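Local atomic coordinates of 5' nucleotidase family protein (Staphylococcus aureus subsp. aureus, PDB entry 4Q7F), a protein that belongs to the 5'-nucleotidase family, pairing a metal-binding calcineurin-like phosphoesterase domain with a 5'-nucleotidase C-terminal domain. Residues Phe79-Gln91 with Tyr114-Leu126. Sequence-based numbering, arbitrary orientation. Where two conformers were deposited one is given.
Sequences FCNYLIAHSGSSQ and YGLPYLKDTLRRL
Tyr-114 and Tyr-118 pack against Ile-84 in a mixed apolar and polar contact within the calcineurin-like phosphoesterase part, between helix 78-85 with its trailing loop and helix 116-125 with its lead-in. Ile-84 fills the corner formed by the two rings: its CD1 lies over one face of Tyr-114, 3.8 Å from the ring centroid and 17° off the normal, a CH-pi contact, and approaches Tyr-118 obliquely, 3.7 Å from Tyr-118 CZ. With chi1 at -60°, CG1 swings beside the backbone N and reaches Tyr-114 CE1 as well. At the far end of that ring, Tyr-114 OH touches Cys-80 CB. The Tyr-118 ring meets the loop after the helix, Gly-88 O coming to its edge 3.0 Å from CE1, while Ser-90 CB approaches obliquely near OH.

Polar bonds then take over. Ser-90 OG donates to Thr-122 OG1 over 2.7 Å, and Thr-122 OG1 in turn donates to Tyr-118 O from above the carbonyl plane, a hydroxyl relay from the buried loop serine to the helix backbone. A water held by Ser-90 N at 2.9 Å donates to Asp-121 OD2. That carboxylate oxygen also takes Arg-125 NE on its syn side, a 2.8 Å salt bridge tilted 28° out of the carboxylate plane, while the oxygen lies in the guanidinium plane. This probably helps to orient the guanidinium, one face of which is turned toward Ser-89 OG without a bond. Ser-89 OG caps the following helix by accepting from Gln-91 N. A second water bridges Gln-91 NE2 and Arg-125 O; Gln-91 NE2 also bonds to Asp-95 and Arg-125 O accepts from Asn-98, both of helix 91-99. Leu-83 and Leu-126 also pack there, while Tyr-82 and His-86 set their rings edge-to-face with Trp-316 of helix 304-317.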
ATOM      1  N   PHE A  79      -5.478  10.607   8.595  1.00 19.46           N
ATOM      2  CA  PHE A  79      -4.754  11.873   8.838  1.00 20.28           C
ATOM      3  C   PHE A  79      -4.352  12.449   7.463  1.00 21.13           C
ATOM      4  O   PHE A  79      -4.465  13.674   7.190  1.00 19.58           O
ATOM      5  CB  PHE A  79      -3.559  11.625   9.769  1.00 20.46           C
ATOM      6  CG  PHE A  79      -2.656  12.833   9.968  1.00 22.16           C
ATOM      7  CD1 PHE A  79      -3.187  14.083  10.261  1.00 22.81           C
ATOM      8  CD2 PHE A  79      -1.275  12.702   9.903  1.00 23.10           C
ATOM      9  CE1 PHE A  79      -2.362  15.183  10.466  1.00 23.77           C
ATOM     10  CE2 PHE A  79      -0.447  13.802  10.115  1.00 24.60           C
ATOM     11  CZ  PHE A  79      -0.993  15.044  10.393  1.00 23.42           C
ATOM     12  N   CYS A  80      -3.952  11.550   6.571  1.00 20.97           N
ATOM     13  CA  CYS A  80      -3.600  11.937   5.217  1.00 21.98           C
ATOM     14  C   CYS A  80      -4.849  12.526   4.501  1.00 22.29           C
ATOM     15  O   CYS A  80      -4.750  13.586   3.869  1.00 21.82           O
ATOM     16  CB  CYS A  80      -2.963  10.766   4.487  1.00 22.87           C
ATOM     17  SG  CYS A  80      -1.361  10.263   5.193  1.00 25.73           S
ATOM     18  N   ASN A  81      -6.019  11.876   4.621  1.00 21.95           N
ATOM     19  CA  ASN A  81      -7.249  12.436   4.049  1.00 23.14           C
ATOM     20  C   ASN A  81      -7.510  13.822   4.606  1.00 24.40           C
ATOM     21  O   ASN A  81      -7.844  14.758   3.856  1.00 25.39           O
ATOM     22  CB  ASN A  81      -8.482  11.592   4.353  1.00 23.13           C
ATOM     23  CG  ASN A  81      -8.388  10.207   3.782  1.00 23.40           C
ATOM     24  OD1 ASN A  81      -7.491   9.443   4.129  1.00 23.86           O
ATOM     25  ND2 ASN A  81      -9.340   9.850   2.939  1.00 23.26           N
ATOM     26  N   TYR A  82      -7.386  13.932   5.927  1.00 25.18           N
ATOM     27  CA  TYR A  82      -7.584  15.197   6.634  1.00 26.12           C
ATOM     28  C   TYR A  82      -6.719  16.309   6.055  1.00 25.87           C
ATOM     29  O   TYR A  82      -7.203  17.422   5.830  1.00 27.87           O
ATOM     30  CB  TYR A  82      -7.306  15.017   8.127  1.00 26.16           C
ATOM     31  CG  TYR A  82      -7.398  16.302   8.932  1.00 26.10           C
ATOM     32  CD1 TYR A  82      -8.603  16.707   9.487  1.00 26.88           C
ATOM     33  CD2 TYR A  82      -6.287  17.097   9.136  1.00 25.44           C
ATOM     34  CE1 TYR A  82      -8.705  17.877  10.216  1.00 27.17           C
ATOM     35  CE2 TYR A  82      -6.380  18.280   9.852  1.00 27.36           C
ATOM     36  CZ  TYR A  82      -7.595  18.664  10.386  1.00 27.96           C
ATOM     37  OH  TYR A  82      -7.698  19.822  11.113  1.00 28.46           O
ATOM     38  N   LEU A  83      -5.451  16.012   5.803  1.00 27.36           N
ATOM     39  CA  LEU A  83      -4.521  17.009   5.261  1.00 29.72           C
ATOM     40  C   LEU A  83      -4.919  17.519   3.892  1.00 29.15           C
ATOM     41  O   LEU A  83      -4.866  18.728   3.648  1.00 29.51           O
ATOM     42  CB  LEU A  83      -3.096  16.462   5.188  1.00 31.99           C
ATOM     43  CG  LEU A  83      -2.419  16.126   6.518  1.00 34.12           C
ATOM     44  CD1 LEU A  83      -1.087  15.466   6.229  1.00 35.70           C
ATOM     45  CD2 LEU A  83      -2.248  17.342   7.407  1.00 36.19           C
ATOM     46  N   ILE A  84      -5.312  16.607   3.002  1.00 27.33           N
ATOM     47  CA  ILE A  84      -5.709  16.979   1.668  1.00 28.10           C
ATOM     48  C   ILE A  84      -6.955  17.844   1.748  1.00 29.57           C
ATOM     49  O   ILE A  84      -7.052  18.857   1.047  1.00 28.05           O
ATOM     50  CB  ILE A  84      -6.013  15.759   0.763  1.00 28.56           C
ATOM     51  CG1 ILE A  84      -4.778  14.849   0.612  1.00 27.94           C
ATOM     52  CG2 ILE A  84      -6.471  16.241  -0.612  1.00 29.56           C
ATOM     53  CD1 ILE A  84      -3.571  15.503  -0.043  1.00 28.94           C
ATOM     54  N   ALA A  85      -7.889  17.454   2.621  1.00 27.52           N
ATOM     55  CA  ALA A  85      -9.140  18.171   2.787  1.00 29.68           C
ATOM     56  C   ALA A  85      -8.993  19.528   3.465  1.00 32.62           C
ATOM     57  O   ALA A  85      -9.896  20.340   3.376  1.00 37.46           O
ATOM     58  CB  ALA A  85     -10.144  17.312   3.563  1.00 28.88           C
ATOM     59  N   HIS A  86      -7.893  19.784   4.157  1.00 40.62           N
ATOM     60  CA  HIS A  86      -7.738  21.089   4.806  1.00 44.59           C
ATOM     61  C   HIS A  86      -6.788  22.015   4.059  1.00 49.03           C
ATOM     62  O   HIS A  86      -7.227  22.682   3.128  1.00 50.54           O
ATOM     63  CB  HIS A  86      -7.475  20.925   6.289  1.00 43.60           C
ATOM     64  CG  HIS A  86      -8.697  20.468   7.011  1.00 44.30           C
ATOM     65  ND1 HIS A  86      -9.188  19.187   6.886  1.00 43.71           N
ATOM     66  CD2 HIS A  86      -9.597  21.145   7.767  1.00 46.03           C
ATOM     67  CE1 HIS A  86     -10.316  19.083   7.566  1.00 46.10           C
ATOM     68  NE2 HIS A  86     -10.582  20.253   8.118  1.00 46.00           N
ATOM     69  N   SER A  87      -5.510  22.066   4.384  1.00 53.03           N
ATOM     70  CA  SER A  87      -4.668  22.995   3.613  1.00 56.43           C
ATOM     71  C   SER A  87      -4.259  22.451   2.239  1.00 53.12           C
ATOM     72  O   SER A  87      -3.821  23.207   1.375  1.00 53.14           O
ATOM     73  CB  SER A  87      -3.432  23.384   4.404  1.00 59.24           C
ATOM     74  OG  SER A  87      -3.806  24.016   5.611  1.00 69.39           O
ATOM     75  N   GLY A  88      -4.435  21.150   2.025  1.00 46.57           N
ATOM     76  CA  GLY A  88      -3.958  20.521   0.806  1.00 43.45           C
ATOM     77  C   GLY A  88      -2.434  20.392   0.935  1.00 40.39           C
ATOM     78  O   GLY A  88      -1.767  19.918   0.030  1.00 40.61           O
ATOM     79  N   SER A  89      -1.896  20.822   2.078  1.00 38.26           N
ATOM     80  CA  SER A  89      -0.457  20.785   2.344  1.00 33.70           C
ATOM     81  C   SER A  89      -0.066  19.590   3.205  1.00 30.58           C
ATOM     82  O   SER A  89      -0.799  19.183   4.102  1.00 31.29           O
ATOM     83  CB  SER A  89      -0.034  22.046   3.066  1.00 34.79           C
ATOM     84  OG  SER A  89       1.361  22.032   3.354  1.00 32.87           O
ATOM     85  N   SER A  90       1.101  19.035   2.918  1.00 28.85           N
ATOM     86  CA  SER A  90       1.649  17.946   3.700  1.00 27.61           C
ATOM     87  C   SER A  90       2.441  18.523   4.919  1.00 26.28           C
ATOM     88  O   SER A  90       2.969  17.773   5.707  1.00 24.44           O
ATOM     89  CB  SER A  90       2.600  17.118   2.837  1.00 26.68           C
ATOM     90  OG  SER A  90       3.678  17.919   2.355  1.00 27.89           O
ATOM     91  N   GLN A  91       2.485  19.842   5.084  1.00 26.71           N
ATOM     92  CA  GLN A  91       3.305  20.429   6.155  1.00 27.22           C
ATOM     93  C   GLN A  91       3.095  19.817   7.559  1.00 26.21           C
ATOM     94  O   GLN A  91       4.072  19.503   8.232  1.00 24.27           O
ATOM     95  CB  GLN A  91       3.160  21.957   6.215  1.00 30.01           C
ATOM     96  CG  GLN A  91       4.191  22.613   7.134  1.00 32.38           C
ATOM     97  CD  GLN A  91       5.597  22.511   6.565  1.00 34.47           C
ATOM     98  OE1 GLN A  91       5.841  22.919   5.431  1.00 38.23           O
ATOM     99  NE2 GLN A  91       6.532  21.997   7.353  1.00 36.47           N
ATOM    100  N   TYR A 114      -1.062  11.459  -4.623  1.00 24.43           N
ATOM    101  CA  TYR A 114      -1.706  12.771  -4.638  1.00 26.36           C
ATOM    102  C   TYR A 114      -1.140  13.717  -5.685  1.00 27.64           C
ATOM    103  O   TYR A 114      -1.383  14.924  -5.626  1.00 29.95           O
ATOM    104  CB  TYR A 114      -1.575  13.423  -3.257  1.00 28.53           C
ATOM    105  CG  TYR A 114      -2.198  12.632  -2.122  1.00 28.71           C
ATOM    106  CD1 TYR A 114      -3.570  12.440  -2.059  1.00 29.07           C
ATOM    107  CD2 TYR A 114      -1.413  12.102  -1.103  1.00 28.81           C
ATOM    108  CE1 TYR A 114      -4.146  11.737  -1.022  1.00 30.05           C
ATOM    109  CE2 TYR A 114      -1.976  11.396  -0.054  1.00 29.26           C
ATOM    110  CZ  TYR A 114      -3.338  11.219  -0.012  1.00 30.94           C
ATOM    111  OH  TYR A 114      -3.899  10.521   1.044  1.00 32.21           O
ATOM    112  N   GLY A 115      -0.389  13.184  -6.643  1.00 27.04           N
ATOM    113  CA  GLY A 115       0.189  14.008  -7.693  1.00 27.41           C
ATOM    114  C   GLY A 115       1.659  14.329  -7.500  1.00 27.67           C
ATOM    115  O   GLY A 115       2.171  14.335  -6.378  1.00 25.97           O
ATOM    116  N   LEU A 116       2.336  14.631  -8.610  1.00 27.52           N
ATOM    117  CA  LEU A 116       3.748  14.900  -8.573  1.00 28.16           C
ATOM    118  C   LEU A 116       4.096  16.213  -7.864  1.00 29.10           C
ATOM    119  O   LEU A 116       5.060  16.242  -7.109  1.00 28.35           O
ATOM    120  CB  LEU A 116       4.349  14.828  -9.977  1.00 28.97           C
ATOM    121  CG  LEU A 116       5.873  14.717 -10.026  1.00 29.63           C
ATOM    122  CD1 LEU A 116       6.332  13.494  -9.249  1.00 28.93           C
ATOM    123  CD2 LEU A 116       6.383  14.660 -11.472  1.00 31.05           C
ATOM    124  N   PRO A 117       3.319  17.302  -8.099  1.00 30.41           N
ATOM    125  CA  PRO A 117       3.596  18.562  -7.410  1.00 30.64           C
ATOM    126  C   PRO A 117       3.477  18.454  -5.884  1.00 29.21           C
ATOM    127  O   PRO A 117       4.263  19.069  -5.157  1.00 28.88           O
ATOM    128  CB  PRO A 117       2.530  19.524  -7.965  1.00 31.65           C
ATOM    129  CG  PRO A 117       2.142  18.956  -9.269  1.00 32.71           C
ATOM    130  CD  PRO A 117       2.266  17.459  -9.120  1.00 32.09           C
ATOM    131  N   TYR A 118       2.499  17.700  -5.408  1.00 27.57           N
ATOM    132  CA  TYR A 118       2.327  17.489  -3.980  1.00 27.73           C
ATOM    133  C   TYR A 118       3.584  16.779  -3.434  1.00 26.59           C
ATOM    134  O   TYR A 118       4.149  17.206  -2.443  1.00 25.10           O
ATOM    135  CB  TYR A 118       1.069  16.683  -3.722  1.00 27.42           C
ATOM    136  CG  TYR A 118       0.709  16.512  -2.267  1.00 26.84           C
ATOM    137  CD1 TYR A 118       0.022  17.509  -1.572  1.00 28.02           C
ATOM    138  CD2 TYR A 118       1.011  15.339  -1.600  1.00 25.47           C
ATOM    139  CE1 TYR A 118      -0.325  17.333  -0.244  1.00 27.23           C
ATOM    140  CE2 TYR A 118       0.656  15.151  -0.295  1.00 25.73           C
ATOM    141  CZ  TYR A 118      -0.001  16.149   0.385  1.00 26.03           C
ATOM    142  OH  TYR A 118      -0.334  15.931   1.700  1.00 25.89           O
ATOM    143  N   LEU A 119       4.057  15.752  -4.144  1.00 26.67           N
ATOM    144  CA  LEU A 119       5.265  15.024  -3.737  1.00 25.92           C
ATOM    145  C   LEU A 119       6.503  15.927  -3.744  1.00 27.31           C
ATOM    146  O   LEU A 119       7.242  15.992  -2.750  1.00 24.10           O
ATOM    147  CB  LEU A 119       5.500  13.818  -4.635  1.00 26.41           C
ATOM    148  CG  LEU A 119       6.760  13.002  -4.329  1.00 26.86           C
ATOM    149  CD1 LEU A 119       6.784  12.547  -2.870  1.00 27.71           C
ATOM    150  CD2 LEU A 119       6.880  11.813  -5.265  1.00 26.69           C
ATOM    151  N   LYS A 120       6.718  16.636  -4.855  1.00 29.42           N
ATOM    152  CA  LYS A 120       7.876  17.518  -4.972  1.00 29.90           C
ATOM    153  C   LYS A 120       7.898  18.552  -3.847  1.00 29.91           C
ATOM    154  O   LYS A 120       8.955  18.791  -3.244  1.00 28.18           O
ATOM    155  CB  LYS A 120       7.929  18.207  -6.339  1.00 33.10           C
ATOM    156  CG  LYS A 120       8.225  17.281  -7.521  1.00 34.38           C
ATOM    157  CD  LYS A 120       8.439  18.098  -8.784  1.00 36.84           C
ATOM    158  CE  LYS A 120       8.793  17.233  -9.980  1.00 39.14           C
ATOM    159  NZ  LYS A 120       8.887  18.037 -11.239  1.00 43.39           N
ATOM    160  N   ASP A 121       6.751  19.185  -3.584  1.00 30.18           N
ATOM    161  CA  ASP A 121       6.636  20.159  -2.484  1.00 31.45           C
ATOM    162  C   ASP A 121       7.013  19.509  -1.130  1.00 30.13           C
ATOM    163  O   ASP A 121       7.668  20.122  -0.277  1.00 29.56           O
ATOM    164  CB  ASP A 121       5.211  20.694  -2.405  1.00 32.54           C
ATOM    165  CG  ASP A 121       5.017  21.646  -1.260  1.00 34.13           C
ATOM    166  OD1 ASP A 121       5.619  22.738  -1.290  1.00 36.19           O
ATOM    167  OD2 ASP A 121       4.249  21.305  -0.314  1.00 34.83           O
ATOM    168  N   THR A 122       6.558  18.275  -0.934  1.00 27.43           N
ATOM    169  CA  THR A 122       6.858  17.517   0.269  1.00 26.37           C
ATOM    170  C   THR A 122       8.379  17.314   0.415  1.00 26.42           C
ATOM    171  O   THR A 122       8.985  17.654   1.474  1.00 23.94           O
ATOM    172  CB  THR A 122       6.089  16.168   0.258  1.00 26.64           C
ATOM    173  OG1 THR A 122       4.686  16.432   0.363  1.00 27.39           O
ATOM    174  CG2 THR A 122       6.491  15.280   1.399  1.00 26.31           C
ATOM    175  N   LEU A 123       9.029  16.852  -0.654  1.00 25.55           N
ATOM    176  CA  LEU A 123      10.464  16.612  -0.579  1.00 25.80           C
ATOM    177  C   LEU A 123      11.262  17.854  -0.220  1.00 26.68           C
ATOM    178  O   LEU A 123      12.259  17.756   0.492  1.00 24.85           O
ATOM    179  CB  LEU A 123      11.017  16.001  -1.865  1.00 26.96           C
ATOM    180  CG  LEU A 123      10.371  14.665  -2.282  1.00 26.81           C
ATOM    181  CD1 LEU A 123      11.063  14.073  -3.503  1.00 28.28           C
ATOM    182  CD2 LEU A 123      10.391  13.690  -1.141  1.00 26.95           C
ATOM    183  N   ARG A 124      10.843  19.020  -0.714  0.60 28.68           N
ATOM    184  CA  ARG A 124      11.584  20.246  -0.414  0.60 30.66           C
ATOM    185  C   ARG A 124      11.297  20.782   0.993  0.60 29.83           C
ATOM    186  O   ARG A 124      12.081  21.550   1.523  0.60 29.61           O
ATOM    187  CB  ARG A 124      11.410  21.326  -1.508  0.60 33.77           C
ATOM    188  CG  ARG A 124       9.997  21.777  -1.837  0.60 34.79           C
ATOM    189  CD  ARG A 124      10.005  22.882  -2.910  0.60 36.84           C
ATOM    190  NE  ARG A 124       8.652  23.171  -3.400  0.60 37.87           N
ATOM    191  CZ  ARG A 124       8.089  22.645  -4.492  0.60 37.34           C
ATOM    192  NH1 ARG A 124       6.842  22.976  -4.804  0.60 38.25           N
ATOM    193  NH2 ARG A 124       8.747  21.793  -5.277  0.60 36.62           N
ATOM    194  N   ARG A 125      10.181  20.366   1.588  1.00 28.85           N
ATOM    195  CA  ARG A 125       9.825  20.779   2.946  1.00 30.94           C
ATOM    196  C   ARG A 125      10.569  19.903   4.022  1.00 29.17           C
ATOM    197  O   ARG A 125      10.780  20.342   5.148  1.00 27.54           O
ATOM    198  CB  ARG A 125       8.309  20.705   3.176  1.00 32.83           C
ATOM    199  CG  ARG A 125       7.486  21.787   2.484  1.00 37.29           C
ATOM    200  CD  ARG A 125       5.982  21.539   2.696  1.00 39.98           C
ATOM    201  NE  ARG A 125       5.125  22.536   2.033  1.00 45.43           N
ATOM    202  CZ  ARG A 125       4.833  23.747   2.517  1.00 50.20           C
ATOM    203  NH1 ARG A 125       5.336  24.166   3.672  1.00 51.06           N
ATOM    204  NH2 ARG A 125       4.040  24.560   1.827  1.00 56.57           N
ATOM    205  N   LEU A 126      10.946  18.679   3.655  1.00 26.29           N
ATOM    206  CA  LEU A 126      11.667  17.785   4.559  1.00 25.32           C
ATOM    207  C   LEU A 126      13.104  18.257   4.767  1.00 25.41           C
ATOM    208  O   LEU A 126      13.741  18.789   3.841  1.00 25.51           O
ATOM    209  CB  LEU A 126      11.698  16.361   4.026  1.00 23.90           C
ATOM    210  CG  LEU A 126      10.359  15.627   3.914  1.00 23.77           C
ATOM    211  CD1 LEU A 126      10.464  14.361   3.074  1.00 23.07           C
ATOM    212  CD2 LEU A 126       9.819  15.276   5.298  1.00 22.67           C
TER
HETATM  213  O   HOH W   1       2.106  19.642   0.213  1.00 32.67           O
HETATM  214  O   HOH W   2       9.474  22.540   6.070  1.00 25.60           O